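Local atomic coordinates of peruvianin-I (Thevetia peruviana, PDB entry 6ORM), a protein that probably acts as a cysteine peptidase of plant latex, being a germin-like protein of the cupin family with proteolytic activity. Residues Arg76-Pro81 and Asn144-Ala149; Glu103-Phe108 and Val138-Gly143; Ser95-Thr100 and Lys119-Gly124. All coordinates share one frame; numbering follows the deposited sequence.

Contact 1: Arg76-Pro81 and Asn144-Ala149. With NAG (2-acetamido-2-deoxy-beta-D-glucopyranose), chain E.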
loop_
_atom_site.group_PDB
_atom_site.type_symbol
_atom_site.label_atom_id
_atom_site.label_comp_id
_atom_site.label_asym_id
_atom_site.label_seq_id
_atom_site.Cartn_x
_atom_site.Cartn_y
_atom_site.Cartn_z
ATOM N N ARG A 76 7.469 -14.522 20.841
ATOM C CA ARG A 76 7.146 -15.642 21.714
ATOM C C ARG A 76 6.646 -15.110 23.047
ATOM O O ARG A 76 7.297 -14.263 23.667
ATOM C CB ARG A 76 8.358 -16.548 21.940
ATOM C CG ARG A 76 8.039 -17.758 22.813
ATOM C CD ARG A 76 9.292 -18.515 23.239
ATOM N NE ARG A 76 10.168 -17.707 24.081
ATOM C CZ ARG A 76 11.464 -17.947 24.260
ATOM N NH1 ARG A 76 12.036 -18.995 23.682
ATOM N NH2 ARG A 76 12.183 -17.153 25.044
ATOM N N CYS A 77 5.499 -15.615 23.488
ATOM C CA CYS A 77 4.907 -15.224 24.757
ATOM C C CYS A 77 4.808 -16.451 25.648
ATOM O O CYS A 77 4.258 -17.478 25.237
ATOM C CB CYS A 77 3.529 -14.591 24.555
ATOM S SG CYS A 77 3.495 -13.102 23.508
ATOM N N VAL A 78 5.333 -16.342 26.864
ATOM C CA VAL A 78 5.239 -17.395 27.867
ATOM C C VAL A 78 4.505 -16.831 29.074
ATOM O O VAL A 78 4.847 -15.751 29.569
ATOM C CB VAL A 78 6.628 -17.930 28.259
ATOM C CG1 VAL A 78 6.513 -18.986 29.352
ATOM C CG2 VAL A 78 7.341 -18.490 27.033
ATOM N N LEU A 79 3.497 -17.562 29.541
ATOM C CA LEU A 79 2.685 -17.160 30.681
ATOM C C LEU A 79 2.907 -18.149 31.813
ATOM O O LEU A 79 2.702 -19.355 31.637
ATOM C CB LEU A 79 1.204 -17.102 30.306
ATOM C CG LEU A 79 0.743 -15.962 29.398
ATOM C CD1 LEU A 79 -0.690 -16.192 28.943
ATOM C CD2 LEU A 79 0.874 -14.622 30.110
ATOM N N LEU A 80 3.333 -17.640 32.967
ATOM C CA LEU A 80 3.371 -18.446 34.172
ATOM C C LEU A 80 1.956 -18.894 34.532
ATOM O O LEU A 80 0.976 -18.347 34.018
ATOM C CB LEU A 80 3.987 -17.648 35.319
ATOM C CG LEU A 80 5.447 -17.234 35.140
ATOM C CD1 LEU A 80 5.863 -16.270 36.237
ATOM C CD2 LEU A 80 6.349 -18.459 35.128
ATOM N N PRO A 81 1.822 -19.903 35.393
ATOM C CA PRO A 81 0.495 -20.237 35.924
ATOM C C PRO A 81 -0.170 -19.003 36.517
ATOM O O PRO A 81 0.464 -18.202 37.207
ATOM C CB PRO A 81 0.799 -21.292 36.990
ATOM C CG PRO A 81 2.053 -21.943 36.512
ATOM C CD PRO A 81 2.853 -20.857 35.844
ATOM N N ASN A 144 3.295 -23.638 32.482
ATOM C CA ASN A 144 3.449 -22.492 31.601
ATOM C C ASN A 144 2.641 -22.675 30.325
ATOM O O ASN A 144 2.498 -23.786 29.808
ATOM C CB ASN A 144 4.912 -22.286 31.213
ATOM C CG ASN A 144 5.786 -21.862 32.372
ATOM O OD1 ASN A 144 5.310 -21.433 33.423
ATOM N ND2 ASN A 144 7.095 -21.988 32.172
ATOM N N ALA A 145 2.137 -21.564 29.806
ATOM C CA ALA A 145 1.531 -21.511 28.485
ATOM C C ALA A 145 2.481 -20.782 27.546
ATOM O O ALA A 145 3.027 -19.732 27.904
ATOM C CB ALA A 145 0.173 -20.811 28.530
ATOM N N THR A 146 2.689 -21.338 26.357
ATOM C CA THR A 146 3.525 -20.718 25.338
ATOM C C THR A 146 2.719 -20.545 24.060
ATOM O O THR A 146 2.028 -21.473 23.628
ATOM C CB THR A 146 4.778 -21.555 25.058
ATOM O OG1 THR A 146 5.530 -21.717 26.267
ATOM C CG2 THR A 146 5.656 -20.879 24.009
ATOM N N PHE A 147 2.793 -19.354 23.471
ATOM C CA PHE A 147 2.221 -19.125 22.155
ATOM C C PHE A 147 3.096 -18.149 21.384
ATOM O O PHE A 147 3.827 -17.346 21.967
ATOM C CB PHE A 147 0.771 -18.618 22.230
ATOM C CG PHE A 147 0.595 -17.335 22.997
ATOM C CD1 PHE A 147 0.461 -17.348 24.375
ATOM C CD2 PHE A 147 0.520 -16.120 22.333
ATOM C CE1 PHE A 147 0.280 -16.174 25.078
ATOM C CE2 PHE A 147 0.338 -14.941 23.031
ATOM C CZ PHE A 147 0.212 -14.970 24.407
ATOM N N TYR A 148 3.020 -18.246 20.060
ATOM C CA TYR A 148 3.769 -17.390 19.154
ATOM C C TYR A 148 2.800 -16.509 18.384
ATOM O O TYR A 148 1.793 -16.995 17.859
ATOM C CB TYR A 148 4.611 -18.225 18.188
ATOM C CG TYR A 148 5.695 -19.008 18.880
ATOM C CD1 TYR A 148 5.411 -20.204 19.525
ATOM C CD2 TYR A 148 7.002 -18.543 18.908
ATOM C CE1 TYR A 148 6.398 -20.919 20.168
ATOM C CE2 TYR A 148 7.998 -19.251 19.547
ATOM C CZ TYR A 148 7.689 -20.438 20.175
ATOM O OH TYR A 148 8.676 -21.149 20.817
ATOM N N ALA A 149 3.101 -15.218 18.327
ATOM C CA ALA A 149 2.315 -14.259 17.567
ATOM C C ALA A 149 3.067 -13.901 16.292
ATOM O O ALA A 149 4.183 -13.374 16.355
ATOM C CB ALA A 149 2.031 -13.008 18.398
HETATM C C1 NAG E . 8.135 -21.653 33.107
HETATM C C2 NAG E . 8.665 -22.895 33.815
HETATM C C3 NAG E . 9.839 -22.528 34.726
HETATM C C4 NAG E . 10.910 -21.791 33.930
HETATM C C5 NAG E . 10.293 -20.594 33.203
HETATM C C6 NAG E . 11.257 -19.919 32.255
HETATM C C7 NAG E . 7.216 -24.817 34.262
HETATM C C8 NAG E . 6.120 -25.379 35.116
HETATM N N2 NAG E . 7.614 -23.575 34.556
HETATM O O3 NAG E . 10.396 -23.695 35.324
HETATM O O4 NAG E . 11.935 -21.341 34.814
HETATM O O5 NAG E . 9.190 -21.026 32.393
HETATM O O6 NAG E . 11.529 -20.746 31.131
HETATM O O7 NAG E . 7.721 -25.460 33.346
#
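Cys77 lays its CB over one face of the Phe147 ring, a CH-pi contact in which CB stands 3.6 Å from the ring centroid, offset toward the rim at CZ. Its sulfur lies farther out: SG is 4.3 Å from the Phe147 centroid and approaches obliquely, adding a sulfur-aromatic contact. Leu79 comes from a different direction, its CD1 at the ring edge and in the ring plane, 4.0 Å from Phe147 CE1. The phenyl group reaches both because its CG sits between the backbone N and the carbonyl carbon (chi1 59°), which tips the ring across to the neighbouring strand. With an alanine in place of Phe147, Cys77 would lose its aromatic partner and a gap would probably open beside Leu79 CD1.

Beneath these side chains, strands 73-79 and 145-151 run antiparallel in the larger sheet of the cupin barrel. Cys77 and Phe147 form one hydrogen-bonded pair, Leu79 and Ala145 the next, and two bonds join each pair; Cys77 N to Phe147 O measures 2.8 Å. Arg76, Val78, Thr146 and Tyr148 occupy the other face. There Arg76 runs alongside Tyr148, with CG 3.6 Å from Tyr148 CE2, while its guanidinium plane is turned 65° from the ring. Arg76 NH2 goes on to bond Gln44 O and Thr57 OG1, and Phe42 meets the Tyr148 ring edge-to-face.

Past the strand ends, Asn144 opens an Asn-Ala-Thr glycosylation sequon. Its ND2 carries the sugar through a 1.4 Å covalent bond to NAG C1, and Leu80 CD2 packs 3.6 Å from Asn144 OD1. Thr146 OG1, in the third sequon residue, is hydrogen-bonded to Glu101 OE1.

Contact 2: Glu103-Phe108 and Val138-Gly143; sequences EILEGF and VNVGTG
Leu105 meets Val138 and Val140 with successive atoms of its side chain. CB lies opposite Val138 CB at 4.3 Å, the two residues forming an antiparallel hydrogen-bonded pair. One step out, CG packs 3.7 Å from Val140 CG1, and CD1 touches the same methyl group more loosely. The first torsion turns CG away from the carbonyl carbon to lie beside the backbone N (chi1 -82°), and the leucine crosses Val140 at about a right angle.

Below, Leu105 N and Val138 O are 2.7 Å apart, with the return bond from Val138 N to Leu105 O. The ladder then gives way to a turn: Glu103 O takes a hydrogen bond from Val140 N at 3.0 Å and a weak one from Gly141 N. Asn139 shapes this turn. Its OD1 accepts from Gly141 N, 3.1 Å away, as an Asx turn, while ND2 donates to Gly143 O, which lies near the amide plane. A water donates to Asn139 OD1 and Thr142 O and accepts from Glu103 N. Gly141 passes so close to Glu103 that a CB there would clash with Glu103 N.

Strand 104-109 is the middle of a three-stranded cupin sheet, with 135-139 along one side and 116-121 along the other, where Arg120 forms a salt bridge with Glu103; Ile104 turns inward onto Ala145 and Phe147 of strand 145-151.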
loop_
_atom_site.group_PDB
_atom_site.type_symbol
_atom_site.label_atom_id
_atom_site.label_comp_id
_atom_site.label_asym_id
_atom_site.label_seq_id
_atom_site.Cartn_x
_atom_site.Cartn_y
_atom_site.Cartn_z
ATOM N N GLU A 103 -2.575 -24.212 27.892
ATOM C CA GLU A 103 -3.898 -23.818 27.431
ATOM C C GLU A 103 -4.185 -22.385 27.843
ATOM O O GLU A 103 -3.890 -21.983 28.973
ATOM C CB GLU A 103 -5.002 -24.727 27.981
ATOM C CG GLU A 103 -4.918 -26.162 27.527
ATOM C CD GLU A 103 -6.102 -26.972 28.000
ATOM O OE1 GLU A 103 -7.076 -26.366 28.498
ATOM O OE2 GLU A 103 -6.054 -28.214 27.879
ATOM N N ILE A 104 -4.763 -21.617 26.921
ATOM C CA ILE A 104 -4.976 -20.193 27.121
ATOM C C ILE A 104 -6.395 -19.816 26.722
ATOM O O ILE A 104 -7.016 -20.459 25.868
ATOM C CB ILE A 104 -3.969 -19.340 26.321
ATOM C CG1 ILE A 104 -3.997 -19.736 24.842
ATOM C CG2 ILE A 104 -2.576 -19.475 26.891
ATOM C CD1 ILE A 104 -3.040 -18.952 23.972
ATOM N N LEU A 105 -6.902 -18.758 27.350
ATOM C CA LEU A 105 -8.054 -18.026 26.843
ATOM C C LEU A 105 -7.534 -16.850 26.027
ATOM O O LEU A 105 -6.786 -16.017 26.545
ATOM C CB LEU A 105 -8.947 -17.533 27.980
ATOM C CG LEU A 105 -9.944 -18.511 28.600
ATOM C CD1 LEU A 105 -10.887 -17.767 29.538
ATOM C CD2 LEU A 105 -10.721 -19.257 27.521
ATOM N N GLU A 106 -7.913 -16.797 24.753
ATOM C CA GLU A 106 -7.482 -15.751 23.837
ATOM C C GLU A 106 -8.715 -15.038 23.301
ATOM O O GLU A 106 -9.639 -15.689 22.806
ATOM C CB GLU A 106 -6.655 -16.344 22.691
ATOM C CG GLU A 106 -6.137 -15.329 21.690
ATOM C CD GLU A 106 -4.926 -14.575 22.192
ATOM O OE1 GLU A 106 -4.173 -15.135 23.018
ATOM O OE2 GLU A 106 -4.725 -13.424 21.753
ATOM N N GLY A 107 -8.735 -13.711 23.401
ATOM C CA GLY A 107 -9.870 -12.957 22.901
ATOM C C GLY A 107 -9.493 -11.568 22.437
ATOM O O GLY A 107 -8.475 -11.008 22.851
ATOM N N PHE A 108 -10.337 -11.016 21.561
ATOM C CA PHE A 108 -10.243 -9.620 21.155
ATOM C C PHE A 108 -11.634 -8.997 21.157
ATOM O O PHE A 108 -12.649 -9.690 21.072
ATOM C CB PHE A 108 -9.574 -9.461 19.775
ATOM C CG PHE A 108 -10.467 -9.797 18.606
ATOM C CD1 PHE A 108 -11.295 -8.837 18.039
ATOM C CD2 PHE A 108 -10.451 -11.066 18.051
ATOM C CE1 PHE A 108 -12.110 -9.145 16.962
ATOM C CE2 PHE A 108 -11.263 -11.380 16.970
ATOM C CZ PHE A 108 -12.092 -10.416 16.425
ATOM N N VAL A 138 -5.058 -15.251 28.705
ATOM C CA VAL A 138 -5.015 -15.712 30.088
ATOM C C VAL A 138 -4.627 -17.183 30.090
ATOM O O VAL A 138 -5.157 -17.975 29.304
ATOM C CB VAL A 138 -6.361 -15.500 30.814
ATOM C CG1 VAL A 138 -6.278 -15.991 32.259
ATOM C CG2 VAL A 138 -6.770 -14.033 30.769
ATOM N N ASN A 139 -3.702 -17.544 30.976
ATOM C CA ASN A 139 -3.300 -18.933 31.170
ATOM C C ASN A 139 -4.364 -19.657 31.991
ATOM O O ASN A 139 -4.584 -19.322 33.158
ATOM C CB ASN A 139 -1.942 -18.983 31.867
ATOM C CG ASN A 139 -1.362 -20.383 31.935
ATOM O OD1 ASN A 139 -2.030 -21.368 31.620
ATOM N ND2 ASN A 139 -0.105 -20.477 32.354
ATOM N N VAL A 140 -5.027 -20.642 31.383
ATOM C CA VAL A 140 -6.057 -21.418 32.064
ATOM C C VAL A 140 -5.673 -22.888 32.217
ATOM O O VAL A 140 -6.481 -23.687 32.690
ATOM C CB VAL A 140 -7.420 -21.282 31.355
ATOM C CG1 VAL A 140 -7.910 -19.842 31.427
ATOM C CG2 VAL A 140 -7.331 -21.755 29.910
ATOM N N GLY A 141 -4.459 -23.266 31.816
ATOM C CA GLY A 141 -3.987 -24.623 31.942
ATOM C C GLY A 141 -2.992 -24.801 33.074
ATOM O O GLY A 141 -2.787 -23.921 33.914
ATOM N N THR A 142 -2.382 -25.982 33.098
ATOM C CA THR A 142 -1.371 -26.302 34.093
ATOM C C THR A 142 0.008 -25.931 33.558
ATOM O O THR A 142 0.277 -26.026 32.357
ATOM C CB THR A 142 -1.404 -27.786 34.464
ATOM O OG1 THR A 142 -1.410 -28.577 33.270
ATOM C CG2 THR A 142 -2.638 -28.109 35.296
ATOM N N GLY A 143 0.878 -25.496 34.467
ATOM C CA GLY A 143 2.211 -25.059 34.094
ATOM C C GLY A 143 2.209 -23.800 33.237
ATOM O O GLY A 143 1.266 -23.003 33.235
HETATM O O HOH W 1 -1.203 -23.761 30.573
#

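Contact 3: Ser95-Thr100 and Lys119-Gly124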
loop_
_atom_site.group_PDB
_atom_site.type_symbol
_atom_site.label_atom_id
_atom_site.label_comp_id
_atom_site.label_asym_id
_atom_site.label_seq_id
_atom_site.Cartn_x
_atom_site.Cartn_y
_atom_site.Cartn_z
ATOM N N SER A 95 -2.345 -9.881 14.239
ATOM C CA SER A 95 -1.597 -10.861 15.016
ATOM C C SER A 95 -2.249 -12.224 14.852
ATOM O O SER A 95 -3.428 -12.393 15.176
ATOM C CB SER A 95 -1.534 -10.470 16.495
ATOM O OG SER A 95 -0.771 -11.412 17.228
ATOM N N LEU A 96 -1.480 -13.189 14.356
ATOM C CA LEU A 96 -1.915 -14.574 14.229
ATOM C C LEU A 96 -1.222 -15.374 15.328
ATOM O O LEU A 96 -0.005 -15.585 15.281
ATOM C CB LEU A 96 -1.589 -15.118 12.839
ATOM C CG LEU A 96 -2.056 -16.532 12.485
ATOM C CD1 LEU A 96 -3.539 -16.715 12.781
ATOM C CD2 LEU A 96 -1.765 -16.825 11.021
ATOM N N VAL A 97 -1.999 -15.806 16.314
ATOM C CA VAL A 97 -1.472 -16.485 17.492
ATOM C C VAL A 97 -1.502 -17.989 17.258
ATOM O O VAL A 97 -2.515 -18.532 16.805
ATOM C CB VAL A 97 -2.288 -16.116 18.744
ATOM C CG1 VAL A 97 -1.888 -16.992 19.922
ATOM C CG2 VAL A 97 -2.109 -14.648 19.081
ATOM N N MET A 98 -0.387 -18.663 17.544
ATOM C CA MET A 98 -0.355 -20.120 17.583
ATOM C C MET A 98 0.021 -20.574 18.985
ATOM O O MET A 98 1.119 -20.272 19.465
ATOM C CB MET A 98 0.627 -20.715 16.573
ATOM C CG MET A 98 0.619 -22.243 16.630
ATOM S SD MET A 98 1.493 -23.090 15.301
ATOM C CE MET A 98 3.184 -22.607 15.645
ATOM N N ALA A 99 -0.880 -21.314 19.627
ATOM C CA ALA A 99 -0.586 -21.932 20.911
ATOM C C ALA A 99 0.250 -23.187 20.698
ATOM O O ALA A 99 -0.027 -23.988 19.801
ATOM C CB ALA A 99 -1.880 -22.280 21.647
ATOM N N THR A 100 1.295 -23.343 21.511
ATOM C CA THR A 100 2.179 -24.499 21.414
ATOM C C THR A 100 2.349 -25.278 22.712
ATOM O O THR A 100 2.752 -26.445 22.651
ATOM C CB THR A 100 3.568 -24.074 20.910
ATOM O OG1 THR A 100 4.130 -23.109 21.807
ATOM C CG2 THR A 100 3.465 -23.464 19.515
ATOM N N LYS A 119 -11.935 -17.569 22.699
ATOM C CA LYS A 119 -11.902 -19.018 22.590
ATOM C C LYS A 119 -10.789 -19.558 23.476
ATOM O O LYS A 119 -9.788 -18.879 23.728
ATOM C CB LYS A 119 -11.677 -19.488 21.146
ATOM C CG LYS A 119 -12.840 -19.234 20.201
ATOM C CD LYS A 119 -14.069 -20.048 20.576
ATOM C CE LYS A 119 -13.839 -21.536 20.385
ATOM N NZ LYS A 119 -15.062 -22.330 20.705
ATOM N N ARG A 120 -10.982 -20.782 23.954
ATOM C CA ARG A 120 -9.921 -21.515 24.625
ATOM C C ARG A 120 -9.035 -22.177 23.576
ATOM O O ARG A 120 -9.537 -22.822 22.650
ATOM C CB ARG A 120 -10.510 -22.560 25.573
ATOM C CG ARG A 120 -9.487 -23.283 26.437
ATOM C CD ARG A 120 -9.050 -24.596 25.804
ATOM N NE ARG A 120 -10.177 -25.495 25.564
ATOM C CZ ARG A 120 -10.467 -26.551 26.316
ATOM N NH1 ARG A 120 -9.709 -26.853 27.362
ATOM N NH2 ARG A 120 -11.514 -27.311 26.021
ATOM N N LEU A 121 -7.720 -22.003 23.714
ATOM C CA LEU A 121 -6.743 -22.557 22.787
ATOM C C LEU A 121 -5.892 -23.614 23.478
ATOM O O LEU A 121 -5.499 -23.451 24.637
ATOM C CB LEU A 121 -5.825 -21.467 22.216
ATOM C CG LEU A 121 -6.410 -20.181 21.624
ATOM C CD1 LEU A 121 -5.314 -19.379 20.927
ATOM C CD2 LEU A 121 -7.550 -20.472 20.670
ATOM N N THR A 122 -5.633 -24.713 22.765
ATOM C CA THR A 122 -4.690 -25.744 23.186
ATOM C C THR A 122 -3.607 -25.857 22.112
ATOM O O THR A 122 -3.777 -25.279 21.030
ATOM C CB THR A 122 -5.422 -27.073 23.418
ATOM O OG1 THR A 122 -5.853 -27.615 22.164
ATOM C CG2 THR A 122 -6.628 -26.869 24.329
ATOM N N PRO A 123 -2.492 -26.556 22.354
ATOM C CA PRO A 123 -1.390 -26.554 21.377
ATOM C C PRO A 123 -1.845 -26.945 19.976
ATOM O O PRO A 123 -2.567 -27.926 19.787
ATOM C CB PRO A 123 -0.410 -27.580 21.957
ATOM C CG PRO A 123 -0.650 -27.525 23.419
ATOM C CD PRO A 123 -2.129 -27.319 23.565
ATOM N N GLY A 124 -1.415 -26.160 18.982
ATOM C CA GLY A 124 -1.804 -26.338 17.601
ATOM C C GLY A 124 -2.838 -25.342 17.119
ATOM O O GLY A 124 -2.922 -25.079 15.911
#
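Ala99 and Leu121 face each other between the two sheets of the cupin barrel, strand 95-101 belonging to the larger sheet and 116-121 to the smaller. The touching parts run 69° apart and form no beta ladder with each other.

The apolar contacts come first. Ala99 CB points toward the other segment and lies 4.1 Å from Leu121 CB, with the carbonyl Thr122 O also close, 3.6 Å from the same Ala99 methyl group. Deeper in, Leu121 extends to Val97, where Leu121 CD1 sits 4.3 Å from Val97 CG1. Phe127 and Ile104 pack around Leu121 as well, and Ile38 of the second subunit touches it.

Polar links across the segments come down to one strong bond. Gly124 N donates to Ala99 O over 2.7 Å, and the N-H is aimed almost straight at the oxygen, 167° at the hydrogen, although the donor stands tilted 31° out of the carbonyl plane. Gly124 adopts a backbone conformation with positive phi, in which a CB would collide with the carbonyl oxygen of Pro123. Nearby, Lys43 of the second subunit donates from NZ to Pro123 O, and Lys119 forms a salt bridge with Asp35 of that subunit. The segment thus serves the subunit interface as well as the barrel.

Closer approaches by the proline complete the set. Pro123 CA makes a CA-H...O contact with Ala99 O, 3.3 Å away, giving that oxygen a second approach besides the amide. The proline ring packs against the carbonyl of the next residue of the strand, with Pro123 CB 3.4 Å from Thr100 O.

How the contacts relate
The three contacts form one continuous patch of the cupin barrel, their centres 9 to 10 Å apart. Contacts 1 and 3 share the larger sheet: Tyr148 O and Met98 N, 2.8 Å apart, are probably hydrogen-bonded across adjacent strands. Contacts 2 and 3 meet in the smaller sheet, where Ile104 O lies 2.7 Å from Leu121 N. Between the sheets, Ala145 CB of contact 1 packs 3.5 Å from Ile104 CG2 of contact 2, and the chain passes directly from Gly143 into Asn144. The glycan attached at contact 1 is about 8 Å from the Asn139 side chain of contact 2, and a bound NAG lies about 12 Å from the Thr100 side chain of contact 3.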